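Local coordinates for succinoglycan biosynthesis protein (Bacillus cereus ATCC 14579, PDB 2QGM) that is of unproven function but, as a member of the erythromycin esterase-like family, is probably a hydrolase, at residues R405-I410 with F422-L427; I308-G313 with E428-I433; S341-G346 with R437-S442; N40-I45 with G379-K384; I278-E283 with Y320-G325. One frame throughout, in Å; residues are numbered along the deposited sequence.

Contact 1 (R405-I410 with F422-L427); sequences RPLLSI and FDTSLL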
# COMPACT_ATOMS: atom_id res chain seq x y z
N ARG A 405 -20.94 -11.62 1.95
CA ARG A 405 -20.64 -12.37 3.16
C ARG A 405 -19.64 -11.57 3.99
O ARG A 405 -19.00 -10.65 3.48
CB ARG A 405 -20.02 -13.72 2.80
CG ARG A 405 -20.86 -14.60 1.88
CD ARG A 405 -21.95 -15.33 2.64
NE ARG A 405 -22.54 -16.41 1.84
CZ ARG A 405 -23.61 -16.27 1.06
NH1 ARG A 405 -24.24 -15.10 0.96
NH2 ARG A 405 -24.06 -17.31 0.36
N PRO A 406 -19.49 -11.91 5.27
CA PRO A 406 -18.54 -11.18 6.11
C PRO A 406 -17.12 -11.33 5.58
O PRO A 406 -16.72 -12.42 5.16
CB PRO A 406 -18.71 -11.83 7.48
CG PRO A 406 -20.16 -12.27 7.46
CD PRO A 406 -20.29 -12.86 6.08
N LEU A 407 -16.38 -10.23 5.59
CA LEU A 407 -14.99 -10.24 5.14
C LEU A 407 -14.15 -9.65 6.27
O LEU A 407 -14.44 -8.57 6.77
CB LEU A 407 -14.80 -9.40 3.88
CG LEU A 407 -13.36 -9.27 3.37
CD1 LEU A 407 -12.88 -10.61 2.84
CD2 LEU A 407 -13.28 -8.22 2.28
N LEU A 408 -13.12 -10.38 6.66
CA LEU A 408 -12.25 -9.94 7.74
C LEU A 408 -11.39 -8.77 7.30
O LEU A 408 -10.93 -8.73 6.16
CB LEU A 408 -11.32 -11.08 8.16
CG LEU A 408 -10.24 -10.68 9.16
CD1 LEU A 408 -10.90 -10.41 10.51
CD2 LEU A 408 -9.19 -11.79 9.27
N SER A 409 -11.18 -7.82 8.20
CA SER A 409 -10.35 -6.65 7.91
C SER A 409 -9.91 -6.06 9.24
O SER A 409 -10.73 -5.54 10.01
CB SER A 409 -11.13 -5.63 7.09
OG SER A 409 -10.24 -4.69 6.49
N ILE A 410 -8.61 -6.14 9.52
CA ILE A 410 -8.05 -5.64 10.77
C ILE A 410 -6.99 -4.58 10.52
O ILE A 410 -6.02 -4.82 9.79
CB ILE A 410 -7.41 -6.78 11.59
CG1 ILE A 410 -8.44 -7.90 11.83
CG2 ILE A 410 -6.89 -6.23 12.92
CD1 ILE A 410 -7.87 -9.12 12.52
N PHE A 422 -16.75 -7.34 7.85
CA PHE A 422 -17.57 -6.45 7.05
C PHE A 422 -18.30 -7.15 5.92
O PHE A 422 -17.70 -7.91 5.15
CB PHE A 422 -16.68 -5.34 6.48
CG PHE A 422 -16.00 -4.52 7.54
CD1 PHE A 422 -16.63 -3.39 8.07
CD2 PHE A 422 -14.76 -4.90 8.04
CE1 PHE A 422 -16.02 -2.65 9.09
CE2 PHE A 422 -14.14 -4.17 9.06
CZ PHE A 422 -14.77 -3.05 9.59
N ASP A 423 -19.60 -6.89 5.82
CA ASP A 423 -20.42 -7.50 4.79
C ASP A 423 -20.16 -6.89 3.42
O ASP A 423 -20.35 -5.70 3.20
CB ASP A 423 -21.90 -7.36 5.16
CG ASP A 423 -22.79 -8.16 4.24
OD1 ASP A 423 -22.91 -7.78 3.06
OD2 ASP A 423 -23.37 -9.17 4.70
N THR A 424 -19.71 -7.74 2.49
CA THR A 424 -19.40 -7.30 1.14
C THR A 424 -19.15 -8.50 0.23
O THR A 424 -19.25 -9.65 0.67
CB THR A 424 -18.15 -6.39 1.13
OG1 THR A 424 -17.92 -5.89 -0.20
CG2 THR A 424 -16.92 -7.17 1.58
N SER A 425 -18.84 -8.23 -1.03
CA SER A 425 -18.56 -9.27 -2.00
C SER A 425 -17.06 -9.34 -2.22
O SER A 425 -16.40 -8.31 -2.35
CB SER A 425 -19.26 -8.97 -3.32
OG SER A 425 -18.61 -9.59 -4.41
N LEU A 426 -16.51 -10.55 -2.27
CA LEU A 426 -15.07 -10.71 -2.46
C LEU A 426 -14.60 -10.23 -3.83
O LEU A 426 -13.62 -9.49 -3.92
CB LEU A 426 -14.67 -12.17 -2.25
CG LEU A 426 -13.16 -12.38 -2.02
CD1 LEU A 426 -12.74 -11.79 -0.67
CD2 LEU A 426 -12.86 -13.87 -2.08
N LEU A 427 -15.30 -10.63 -4.90
CA LEU A 427 -14.93 -10.21 -6.25
C LEU A 427 -15.07 -8.69 -6.40
O LEU A 427 -14.33 -8.05 -7.14
CB LEU A 427 -15.83 -10.89 -7.29
CG LEU A 427 -15.65 -10.37 -8.72
CD1 LEU A 427 -14.23 -10.68 -9.22
CD2 LEU A 427 -16.69 -11.00 -9.62

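Contact 2 (I308-G313 with E428-I433); sequences IHIAKG and EQFDII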
# COMPACT_ATOMS: atom_id res chain seq x y z
N ILE A 308 -7.77 -2.61 2.55
CA ILE A 308 -8.68 -1.48 2.47
C ILE A 308 -8.33 -0.46 1.38
O ILE A 308 -9.22 -0.01 0.65
CB ILE A 308 -8.72 -0.74 3.82
CG1 ILE A 308 -9.36 -1.63 4.88
CG2 ILE A 308 -9.45 0.59 3.67
CD1 ILE A 308 -10.81 -1.97 4.63
N HIS A 309 -7.06 -0.12 1.26
CA HIS A 309 -6.63 0.87 0.28
C HIS A 309 -6.47 0.39 -1.16
O HIS A 309 -6.63 1.18 -2.09
CB HIS A 309 -5.32 1.53 0.75
CG HIS A 309 -5.46 2.26 2.05
ND1 HIS A 309 -6.14 3.45 2.17
CD2 HIS A 309 -5.03 1.93 3.30
CE1 HIS A 309 -6.13 3.83 3.44
NE2 HIS A 309 -5.47 2.93 4.14
N ILE A 310 -6.15 -0.89 -1.36
CA ILE A 310 -5.98 -1.39 -2.72
C ILE A 310 -7.27 -1.91 -3.35
O ILE A 310 -7.35 -2.06 -4.57
CB ILE A 310 -4.88 -2.49 -2.79
CG1 ILE A 310 -5.28 -3.71 -1.97
CG2 ILE A 310 -3.55 -1.92 -2.30
CD1 ILE A 310 -5.98 -4.79 -2.78
N ALA A 311 -8.28 -2.17 -2.52
CA ALA A 311 -9.57 -2.70 -2.99
C ALA A 311 -10.29 -1.86 -4.03
O ALA A 311 -10.19 -0.64 -4.05
CB ALA A 311 -10.50 -2.92 -1.79
N LYS A 312 -11.03 -2.54 -4.90
CA LYS A 312 -11.79 -1.88 -5.94
C LYS A 312 -12.99 -1.13 -5.37
O LYS A 312 -13.47 -0.16 -5.96
CB LYS A 312 -12.27 -2.90 -6.97
CG LYS A 312 -11.14 -3.62 -7.67
CD LYS A 312 -11.65 -4.65 -8.67
CE LYS A 312 -12.22 -5.88 -7.98
NZ LYS A 312 -12.66 -6.91 -8.97
N GLY A 313 -13.47 -1.59 -4.22
CA GLY A 313 -14.62 -0.96 -3.60
C GLY A 313 -14.48 -0.60 -2.13
O GLY A 313 -13.37 -0.44 -1.63
N GLU A 428 -16.04 -8.13 -5.68
CA GLU A 428 -16.31 -6.70 -5.70
C GLU A 428 -15.06 -5.93 -5.27
O GLU A 428 -14.78 -4.84 -5.77
CB GLU A 428 -17.46 -6.40 -4.73
CG GLU A 428 -17.93 -4.95 -4.69
CD GLU A 428 -19.00 -4.73 -3.63
OE1 GLU A 428 -19.92 -5.56 -3.54
OE2 GLU A 428 -18.92 -3.72 -2.90
N GLN A 429 -14.32 -6.52 -4.34
CA GLN A 429 -13.12 -5.90 -3.79
C GLN A 429 -11.81 -6.33 -4.43
O GLN A 429 -10.94 -5.50 -4.68
CB GLN A 429 -13.04 -6.20 -2.28
CG GLN A 429 -14.33 -5.92 -1.54
CD GLN A 429 -14.70 -4.46 -1.59
OE1 GLN A 429 -15.82 -4.08 -1.21
NE2 GLN A 429 -13.77 -3.63 -2.04
N PHE A 430 -11.68 -7.63 -4.72
CA PHE A 430 -10.43 -8.14 -5.28
C PHE A 430 -10.56 -9.01 -6.53
O PHE A 430 -11.43 -9.88 -6.62
CB PHE A 430 -9.71 -8.97 -4.21
CG PHE A 430 -9.68 -8.32 -2.83
CD1 PHE A 430 -9.08 -7.08 -2.63
CD2 PHE A 430 -10.23 -8.99 -1.73
CE1 PHE A 430 -9.01 -6.51 -1.36
CE2 PHE A 430 -10.17 -8.43 -0.45
CZ PHE A 430 -9.56 -7.19 -0.26
N ASP A 431 -9.67 -8.78 -7.50
CA ASP A 431 -9.67 -9.58 -8.72
C ASP A 431 -9.10 -10.95 -8.36
O ASP A 431 -9.59 -11.99 -8.80
CB ASP A 431 -8.77 -8.94 -9.79
CG ASP A 431 -9.28 -7.60 -10.27
OD1 ASP A 431 -10.47 -7.50 -10.63
OD2 ASP A 431 -8.48 -6.64 -10.32
N ILE A 432 -8.06 -10.91 -7.53
CA ILE A 432 -7.31 -12.08 -7.10
C ILE A 432 -7.06 -12.00 -5.60
O ILE A 432 -7.03 -10.92 -5.02
CB ILE A 432 -5.93 -12.11 -7.80
CG1 ILE A 432 -6.11 -12.14 -9.31
CG2 ILE A 432 -5.11 -13.32 -7.36
CD1 ILE A 432 -4.87 -11.75 -10.08
N ILE A 433 -6.90 -13.16 -4.97
CA ILE A 433 -6.58 -13.18 -3.55
C ILE A 433 -5.54 -14.26 -3.31
O ILE A 433 -5.43 -15.21 -4.08
CB ILE A 433 -7.81 -13.52 -2.64
CG1 ILE A 433 -8.37 -14.90 -2.99
CG2 ILE A 433 -8.87 -12.45 -2.77
CD1 ILE A 433 -9.30 -15.45 -1.94

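Contact 3 (S341-G346 with R437-S442); sequences STTTEG and RKTSPS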
# COMPACT_ATOMS: atom_id res chain seq x y z
N SER A 341 -5.46 -9.89 0.28
CA SER A 341 -4.87 -10.84 1.22
C SER A 341 -5.93 -11.39 2.17
O SER A 341 -6.69 -10.63 2.77
CB SER A 341 -3.79 -10.14 2.05
OG SER A 341 -3.45 -10.89 3.21
N THR A 342 -5.97 -12.71 2.30
CA THR A 342 -6.92 -13.34 3.20
C THR A 342 -6.24 -14.37 4.10
O THR A 342 -5.28 -15.04 3.70
CB THR A 342 -8.09 -14.05 2.43
OG1 THR A 342 -7.56 -14.99 1.48
CG2 THR A 342 -8.95 -13.03 1.71
N THR A 343 -6.73 -14.46 5.33
CA THR A 343 -6.21 -15.43 6.29
C THR A 343 -7.39 -15.91 7.12
O THR A 343 -8.40 -15.22 7.22
CB THR A 343 -5.12 -14.82 7.19
OG1 THR A 343 -4.58 -15.85 8.03
CG2 THR A 343 -5.68 -13.71 8.06
N THR A 344 -7.26 -17.09 7.71
CA THR A 344 -8.35 -17.65 8.50
C THR A 344 -8.24 -17.50 10.01
O THR A 344 -9.16 -16.98 10.65
CB THR A 344 -8.52 -19.15 8.18
OG1 THR A 344 -8.85 -19.30 6.79
CG2 THR A 344 -9.63 -19.76 9.02
N GLU A 345 -7.12 -17.93 10.57
CA GLU A 345 -6.93 -17.88 12.01
C GLU A 345 -5.49 -17.61 12.43
O GLU A 345 -4.56 -17.71 11.63
CB GLU A 345 -7.39 -19.21 12.61
CG GLU A 345 -6.78 -20.43 11.91
CD GLU A 345 -7.22 -21.75 12.52
OE1 GLU A 345 -6.88 -22.02 13.69
OE2 GLU A 345 -7.90 -22.53 11.81
N GLY A 346 -5.32 -17.26 13.70
CA GLY A 346 -4.00 -16.98 14.22
C GLY A 346 -3.93 -15.71 15.03
O GLY A 346 -4.95 -15.06 15.28
N ARG A 437 -4.04 -19.79 5.30
CA ARG A 437 -4.91 -20.24 6.37
C ARG A 437 -4.48 -19.80 7.77
O ARG A 437 -5.19 -19.07 8.45
CB ARG A 437 -5.04 -21.76 6.34
CG ARG A 437 -6.05 -22.32 7.32
CD ARG A 437 -5.96 -23.83 7.38
NE ARG A 437 -6.28 -24.45 6.10
CZ ARG A 437 -5.98 -25.70 5.79
NH1 ARG A 437 -5.35 -26.47 6.66
NH2 ARG A 437 -6.33 -26.20 4.61
N LYS A 438 -3.31 -20.26 8.21
CA LYS A 438 -2.83 -19.90 9.53
C LYS A 438 -1.71 -18.87 9.49
O LYS A 438 -0.74 -19.01 8.74
CB LYS A 438 -2.35 -21.15 10.29
CG LYS A 438 -3.46 -22.13 10.65
CD LYS A 438 -2.95 -23.26 11.54
CE LYS A 438 -4.08 -24.22 11.92
NZ LYS A 438 -3.64 -25.27 12.89
N THR A 439 -1.86 -17.83 10.30
CA THR A 439 -0.85 -16.79 10.38
C THR A 439 -0.44 -16.51 11.83
O THR A 439 -1.13 -16.92 12.76
CB THR A 439 -1.34 -15.50 9.70
OG1 THR A 439 -2.68 -15.21 10.11
CG2 THR A 439 -1.31 -15.66 8.18
N SER A 440 0.69 -15.84 12.00
CA SER A 440 1.20 -15.53 13.33
C SER A 440 1.72 -14.09 13.36
O SER A 440 1.84 -13.45 12.32
CB SER A 440 2.31 -16.52 13.71
OG SER A 440 3.40 -16.46 12.80
N PRO A 441 2.04 -13.58 14.56
CA PRO A 441 2.54 -12.20 14.70
C PRO A 441 3.86 -11.86 14.00
O PRO A 441 4.81 -12.64 13.99
CB PRO A 441 2.65 -12.02 16.21
CG PRO A 441 1.57 -12.92 16.74
CD PRO A 441 1.76 -14.16 15.88
N SER A 442 3.89 -10.67 13.42
CA SER A 442 5.08 -10.16 12.77
C SER A 442 6.11 -9.90 13.87
O SER A 442 5.75 -9.77 15.04
CB SER A 442 4.76 -8.85 12.06
OG SER A 442 4.10 -7.96 12.94

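Contact 4 (N40-I45 with G379-K384); sequences NIVKSI and GKVPYK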
# COMPACT_ATOMS: atom_id res chain seq x y z
N ASN A 40 -19.87 -28.52 -1.12
CA ASN A 40 -19.79 -28.32 -2.56
C ASN A 40 -19.05 -27.04 -2.97
O ASN A 40 -18.27 -27.05 -3.93
CB ASN A 40 -21.20 -28.31 -3.16
CG ASN A 40 -21.91 -29.65 -3.00
OD1 ASN A 40 -21.50 -30.66 -3.57
ND2 ASN A 40 -22.98 -29.66 -2.21
N ILE A 41 -19.29 -25.94 -2.26
CA ILE A 41 -18.62 -24.70 -2.61
C ILE A 41 -17.13 -24.78 -2.30
O ILE A 41 -16.31 -24.23 -3.03
CB ILE A 41 -19.24 -23.48 -1.87
CG1 ILE A 41 -19.13 -23.66 -0.36
CG2 ILE A 41 -20.70 -23.30 -2.30
CD1 ILE A 41 -19.75 -22.52 0.43
N VAL A 42 -16.77 -25.49 -1.22
CA VAL A 42 -15.36 -25.64 -0.88
C VAL A 42 -14.69 -26.48 -1.95
O VAL A 42 -13.50 -26.31 -2.24
CB VAL A 42 -15.17 -26.32 0.50
CG1 VAL A 42 -13.72 -26.71 0.70
CG2 VAL A 42 -15.61 -25.38 1.62
N LYS A 43 -15.45 -27.39 -2.55
CA LYS A 43 -14.92 -28.26 -3.58
C LYS A 43 -14.68 -27.48 -4.87
O LYS A 43 -13.71 -27.72 -5.59
CB LYS A 43 -15.89 -29.41 -3.85
CG LYS A 43 -15.23 -30.65 -4.43
CD LYS A 43 -14.24 -31.25 -3.44
CE LYS A 43 -13.32 -32.28 -4.09
NZ LYS A 43 -14.05 -33.45 -4.67
N SER A 44 -15.56 -26.52 -5.16
CA SER A 44 -15.47 -25.70 -6.36
C SER A 44 -14.27 -24.76 -6.30
O SER A 44 -13.59 -24.55 -7.30
CB SER A 44 -16.77 -24.89 -6.52
OG SER A 44 -16.83 -24.24 -7.78
N ILE A 45 -14.01 -24.20 -5.12
CA ILE A 45 -12.89 -23.29 -4.94
C ILE A 45 -11.59 -24.08 -5.03
O ILE A 45 -10.65 -23.68 -5.71
CB ILE A 45 -12.95 -22.59 -3.57
CG1 ILE A 45 -14.30 -21.88 -3.41
CG2 ILE A 45 -11.80 -21.59 -3.44
CD1 ILE A 45 -14.58 -21.36 -2.00
N GLY A 379 -10.59 -21.28 4.62
CA GLY A 379 -9.81 -22.13 5.50
C GLY A 379 -10.16 -23.60 5.36
O GLY A 379 -9.36 -24.47 5.72
N LYS A 380 -11.35 -23.86 4.84
CA LYS A 380 -11.84 -25.23 4.64
C LYS A 380 -11.16 -25.90 3.45
O LYS A 380 -11.01 -27.12 3.42
CB LYS A 380 -13.36 -25.21 4.40
CG LYS A 380 -14.17 -24.74 5.60
CD LYS A 380 -14.11 -25.72 6.77
CE LYS A 380 -14.98 -25.24 7.92
NZ LYS A 380 -14.91 -26.13 9.11
N VAL A 381 -10.77 -25.09 2.46
CA VAL A 381 -10.10 -25.60 1.28
C VAL A 381 -8.86 -26.36 1.70
O VAL A 381 -8.06 -25.87 2.50
CB VAL A 381 -9.70 -24.44 0.36
CG1 VAL A 381 -8.94 -24.97 -0.84
CG2 VAL A 381 -10.95 -23.69 -0.07
N PRO A 382 -8.66 -27.58 1.16
CA PRO A 382 -7.50 -28.39 1.52
C PRO A 382 -6.12 -27.94 1.05
O PRO A 382 -5.29 -28.76 0.69
CB PRO A 382 -7.88 -29.78 1.01
CG PRO A 382 -8.68 -29.49 -0.19
CD PRO A 382 -9.57 -28.33 0.27
N TYR A 383 -5.89 -26.63 1.05
CA TYR A 383 -4.59 -26.07 0.70
C TYR A 383 -4.27 -25.07 1.80
O TYR A 383 -5.11 -24.23 2.13
CB TYR A 383 -4.63 -25.31 -0.63
CG TYR A 383 -4.73 -26.17 -1.86
CD1 TYR A 383 -3.92 -27.30 -2.02
CD2 TYR A 383 -5.59 -25.83 -2.90
CE1 TYR A 383 -3.98 -28.06 -3.18
CE2 TYR A 383 -5.65 -26.58 -4.06
CZ TYR A 383 -4.85 -27.70 -4.20
OH TYR A 383 -4.91 -28.43 -5.36
N LYS A 384 -3.08 -25.16 2.37
CA LYS A 384 -2.68 -24.24 3.43
C LYS A 384 -2.52 -22.82 2.88
O LYS A 384 -2.76 -21.85 3.58
CB LYS A 384 -1.38 -24.70 4.08
CG LYS A 384 -1.54 -25.89 5.02
CD LYS A 384 -0.19 -26.52 5.32
CE LYS A 384 -0.29 -27.55 6.42
NZ LYS A 384 -1.38 -28.53 6.17

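Contact 5 (I278-E283 with Y320-G325); sequences IIKLHE and YPYVAG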
# COMPACT_ATOMS: atom_id res chain seq x y z
N ILE A 278 -11.77 14.79 3.87
CA ILE A 278 -10.34 14.61 4.06
C ILE A 278 -9.94 13.22 3.62
O ILE A 278 -8.93 13.03 2.93
CB ILE A 278 -9.95 14.83 5.53
CG1 ILE A 278 -10.40 16.23 5.97
CG2 ILE A 278 -8.44 14.70 5.70
CD1 ILE A 278 -10.03 16.56 7.39
N ILE A 279 -10.73 12.23 4.03
CA ILE A 279 -10.47 10.84 3.66
C ILE A 279 -10.45 10.71 2.14
O ILE A 279 -9.60 10.03 1.58
CB ILE A 279 -11.55 9.89 4.20
CG1 ILE A 279 -11.58 9.97 5.73
CG2 ILE A 279 -11.27 8.46 3.74
CD1 ILE A 279 -10.32 9.47 6.41
N LYS A 280 -11.40 11.36 1.48
CA LYS A 280 -11.46 11.28 0.03
C LYS A 280 -10.19 11.87 -0.60
O LYS A 280 -9.63 11.29 -1.51
CB LYS A 280 -12.69 12.02 -0.50
CG LYS A 280 -12.86 11.90 -2.01
CD LYS A 280 -13.98 12.79 -2.50
CE LYS A 280 -14.30 12.50 -3.95
NZ LYS A 280 -14.84 11.13 -4.12
N LEU A 281 -9.75 13.03 -0.10
CA LEU A 281 -8.54 13.64 -0.64
C LEU A 281 -7.33 12.75 -0.36
O LEU A 281 -6.48 12.55 -1.22
CB LEU A 281 -8.33 15.04 -0.05
CG LEU A 281 -9.26 16.14 -0.56
CD1 LEU A 281 -9.14 17.36 0.33
CD2 LEU A 281 -8.93 16.50 -2.02
N HIS A 282 -7.26 12.21 0.85
CA HIS A 282 -6.15 11.34 1.20
C HIS A 282 -6.03 10.16 0.23
O HIS A 282 -4.93 9.87 -0.26
CB HIS A 282 -6.32 10.81 2.62
CG HIS A 282 -5.26 9.83 3.03
ND1 HIS A 282 -5.43 8.46 2.90
CD2 HIS A 282 -4.02 10.01 3.53
CE1 HIS A 282 -4.33 7.85 3.31
NE2 HIS A 282 -3.47 8.76 3.70
N GLU A 283 -7.15 9.50 -0.06
CA GLU A 283 -7.13 8.34 -0.97
C GLU A 283 -6.81 8.79 -2.40
O GLU A 283 -6.11 8.09 -3.14
CB GLU A 283 -8.47 7.61 -0.91
CG GLU A 283 -8.82 7.04 0.47
CD GLU A 283 -7.73 6.14 1.04
OE1 GLU A 283 -7.45 5.07 0.46
OE2 GLU A 283 -7.16 6.50 2.09
N TYR A 320 -13.55 4.35 5.92
CA TYR A 320 -13.03 4.64 4.59
C TYR A 320 -14.12 4.60 3.52
O TYR A 320 -14.24 3.61 2.80
CB TYR A 320 -11.92 3.66 4.25
CG TYR A 320 -10.67 3.90 5.04
CD1 TYR A 320 -9.82 4.95 4.72
CD2 TYR A 320 -10.34 3.10 6.13
CE1 TYR A 320 -8.68 5.21 5.46
CE2 TYR A 320 -9.20 3.35 6.89
CZ TYR A 320 -8.38 4.41 6.54
OH TYR A 320 -7.25 4.68 7.29
N PRO A 321 -14.93 5.67 3.42
CA PRO A 321 -16.01 5.76 2.43
C PRO A 321 -15.45 5.90 1.02
O PRO A 321 -16.16 5.73 0.03
CB PRO A 321 -16.79 6.99 2.89
CG PRO A 321 -15.71 7.85 3.47
CD PRO A 321 -14.92 6.86 4.29
N TYR A 322 -14.17 6.24 0.94
CA TYR A 322 -13.47 6.36 -0.34
C TYR A 322 -12.12 5.70 -0.13
O TYR A 322 -11.56 5.76 0.96
CB TYR A 322 -13.26 7.83 -0.74
CG TYR A 322 -14.55 8.60 -0.89
CD1 TYR A 322 -15.08 9.31 0.19
CD2 TYR A 322 -15.27 8.57 -2.08
CE1 TYR A 322 -16.30 9.96 0.09
CE2 TYR A 322 -16.50 9.23 -2.19
CZ TYR A 322 -17.01 9.91 -1.10
OH TYR A 322 -18.24 10.53 -1.19
N VAL A 323 -11.61 5.04 -1.16
CA VAL A 323 -10.30 4.40 -1.06
C VAL A 323 -9.53 4.55 -2.36
O VAL A 323 -10.12 4.65 -3.44
CB VAL A 323 -10.41 2.89 -0.71
CG1 VAL A 323 -11.08 2.71 0.65
CG2 VAL A 323 -11.18 2.15 -1.79
N ALA A 324 -8.21 4.60 -2.24
CA ALA A 324 -7.31 4.75 -3.38
C ALA A 324 -7.62 3.76 -4.49
O ALA A 324 -7.67 4.11 -5.66
CB ALA A 324 -5.86 4.59 -2.92
N GLY A 325 -7.83 2.50 -4.09
CA GLY A 325 -8.12 1.44 -5.04
C GLY A 325 -9.26 1.69 -6.01
O GLY A 325 -9.18 1.28 -7.16

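Contact 1 (R405-I410 with F422-L427)
Leu407 and Phe422 face each other as an antiparallel hydrogen-bonded pair: Leu407 N gives to Phe422 O at 2.7 Å, a bent bond (137° at the hydrogen), and Phe422 N returns one to Leu407 O at 2.8 Å. Two residues on, Arg405 and Thr424 repeat the exchange with straighter bonds, Arg405 N to Thr424 O measuring 2.9 Å. Between these pairs Pro406, which has no N-H to offer, sits opposite Asp423 in the non-hydrogen-bonded position. Leu407 turns its side chain to the same face as Phe422 and Thr424. Its CB lies 3.8 Å from Thr424 CG2, while CD1 reaches Leu426 CD1 at 3.7 Å, the two leucines crossing at about a right angle. The Phe422 ring, with CG anti to the carbonyl carbon (chi1 -60°), lies along Ser409: Ser409 O meets its edge in plane, 3.8 Å from Phe422 CE2, and Ser409 CB packs near Phe422 CD2. Further out, the Thr424 hydroxyl lies against the side chain of Gln429, and Ser425 OG caps Glu428 N at the start of helix 426-429. The whole is a small two-stranded antiparallel ribbon, separate from the main sheet, leading directly into helix 426-429 with Ser425 as N-cap.

Contact 2 (I308-G313 with E428-I433)
Lys312 and Gln429 bring the two backbones together, running 145° apart in direction, where Lys312, just past helix 307-310, meets the last residue of helix 426-429: Lys312 N donates to Gln429 O at 3.0 Å, almost straight (174° at the hydrogen), in the carbonyl plane and on a lone pair. Beside it Ala311 CA sends a C-H toward the same oxygen. The Lys312 side chain then follows the backbone of 428-430, its CB 3.4 Å from Glu428 O, and bends at chi3 (-74°) to bring NZ to Asp431. The salt bridge from Lys312 NZ to Asp431 OD1 is 2.8 Å long, and the ammonium approaches from above the carboxylate plane. NZ also donates to Leu427 O, while Asp431 OD2 takes a bond from Thr338 N; the carboxylate is thus held through both oxygens, which probably favours its charged form. On the apolar side Phe430 folds back so that CE1 meets Ile310 CD1 at 3.8 Å and Ala311 CB at 3.9 Å, both obliquely to the ring, while Gln429 CB lies over the centre of one ring face. This buried junction joins the end of helix 307-310 to the turn between helix 426-429 and strand 432-439, and Asp431 ties that turn to the neighbouring parallel strand 336-344 of the central sheet.

Contact 3 (S341-G346 with R437-S442)
Arg437 O accepts two backbone bonds from successive residues, Thr344 N at 3.0 Å and Glu345 N at 3.1 Å; the first comes in tilted from the carbonyl plane, the second nearly along the C=O axis. The return bond, Thr439 N to Glu345 O at 3.0 Å, is just as straight, and together with Glu345 N to Arg437 O it makes Glu345 and Lys438 a parallel bridge. Among the hydroxyls, Thr343 OG1 and Thr439 OG1 are 2.9 Å apart; Thr343 OG1 also bonds to Ile436 O. Thr344 OG1 instead turns to Asn375 O. Side-chain packing is alkyl: Glu345 and Lys438 run side by side in the same direction, with CG to CG at 3.9 Å, yet Glu345 OE1 and Lys438 NZ stay 4.7 Å apart. Thr344 CB rests 4.1 Å from Arg437 CG. Where the strands turn their corners, then, peptide and hydroxyl bonds hold the two strand ends together, and the opposite charges probably add only a diffuse attraction.

Contact 4 (N40-I45 with G379-K384)
Val42 is the main bump on this face of helix 37-48, its two methyls resting on Lys380 and Val381 at the end of helix 374-380. One branch, CG2, presses against Lys380 CB at 3.6 Å; the other, CG1, reaches past it to Val381 N at 3.8 Å. With CG1 anti to the backbone N (chi1 169°), the fork opens toward the chain at 380-381 and sits over it. Val381 answers with its own knob: CG2 lies between the two helix residues, 4.1 Å from Ile45 CG2 and 4.2 Å from Val42 CG1, Ile45 and Val381 crossing at about a right angle. Pro382 touches more loosely, its CD 4.5 Å from Val42 CG1. Lys380 contributes mainly its CB, for its chain bends at chi2 (-68°) and carries the amine away. The contact is wholly apolar. It lays the N-terminal helix 37-48 against the end of helix 374-380; Ile45 continues inward to Trp400 of helix 395-402 and Leu388 of strand 385-389, while Val381 also leans on Phe386 and Gln46.

Contact 5 (I278-E283 with Y320-G325)
The N-terminus of helix 324-332 docks against the long helix 276-297 through Glu283, whose carboxylate accepts the N-H of the first helical residue. Ala324 N donates to Glu283 OE1 at 2.8 Å, on the anti lone pair, directly after the N-cap residue Val323. Glu283 CG comes within 3.1 Å of Tyr322 O, and the bend at chi2 (-54°) then sets the carboxylate beside the 323-324 backbone. The other oxygen, OE2, takes a bond from His282 ND1 at 2.7 Å, lying in the imidazole plane but itself met from above the carboxylate plane. This His-carboxylate pair belongs to a wider polar chain: His282 NE2 bonds Asp171, and Glu283 OE1 also accepts from His309 ND1, whose ring meets Tyr320 edge-to-face. Ile279 adds apolar packing, its CG2 touching Tyr320 CD1 at 3.9 Å and Pro321 CD at 4.0 Å. Lys280 lies across one face of Tyr322, a CH-pi contact with CG 4.1 Å from the ring centroid, and its end bends at chi4 so that NZ comes near Tyr322 CE2.

How the contacts relate
Contact 2 is the buried one, and contact 5, nearly as close to the chain's centre, is only partly buried; helix 307-310 of the one is followed in the chain by helix 324-332 of the other, and the two touch where His309 O meets Gly325 N. Contact 4 is the most peripheral, its centre about 28 Å from the centre of the chain, and relies on apolar packing alone. Contacts 1 and 2 share helix 426-429, whereas contacts 2 and 3 use opposite ends of strand 432-439. Contact 3 meets contact 4 through Arg437, bonded to Val381 O. Backbone pairing dominates contacts 1 and 3; charged side chains reach into contacts 2 and 5, by salt bridge and by carboxylate bonds.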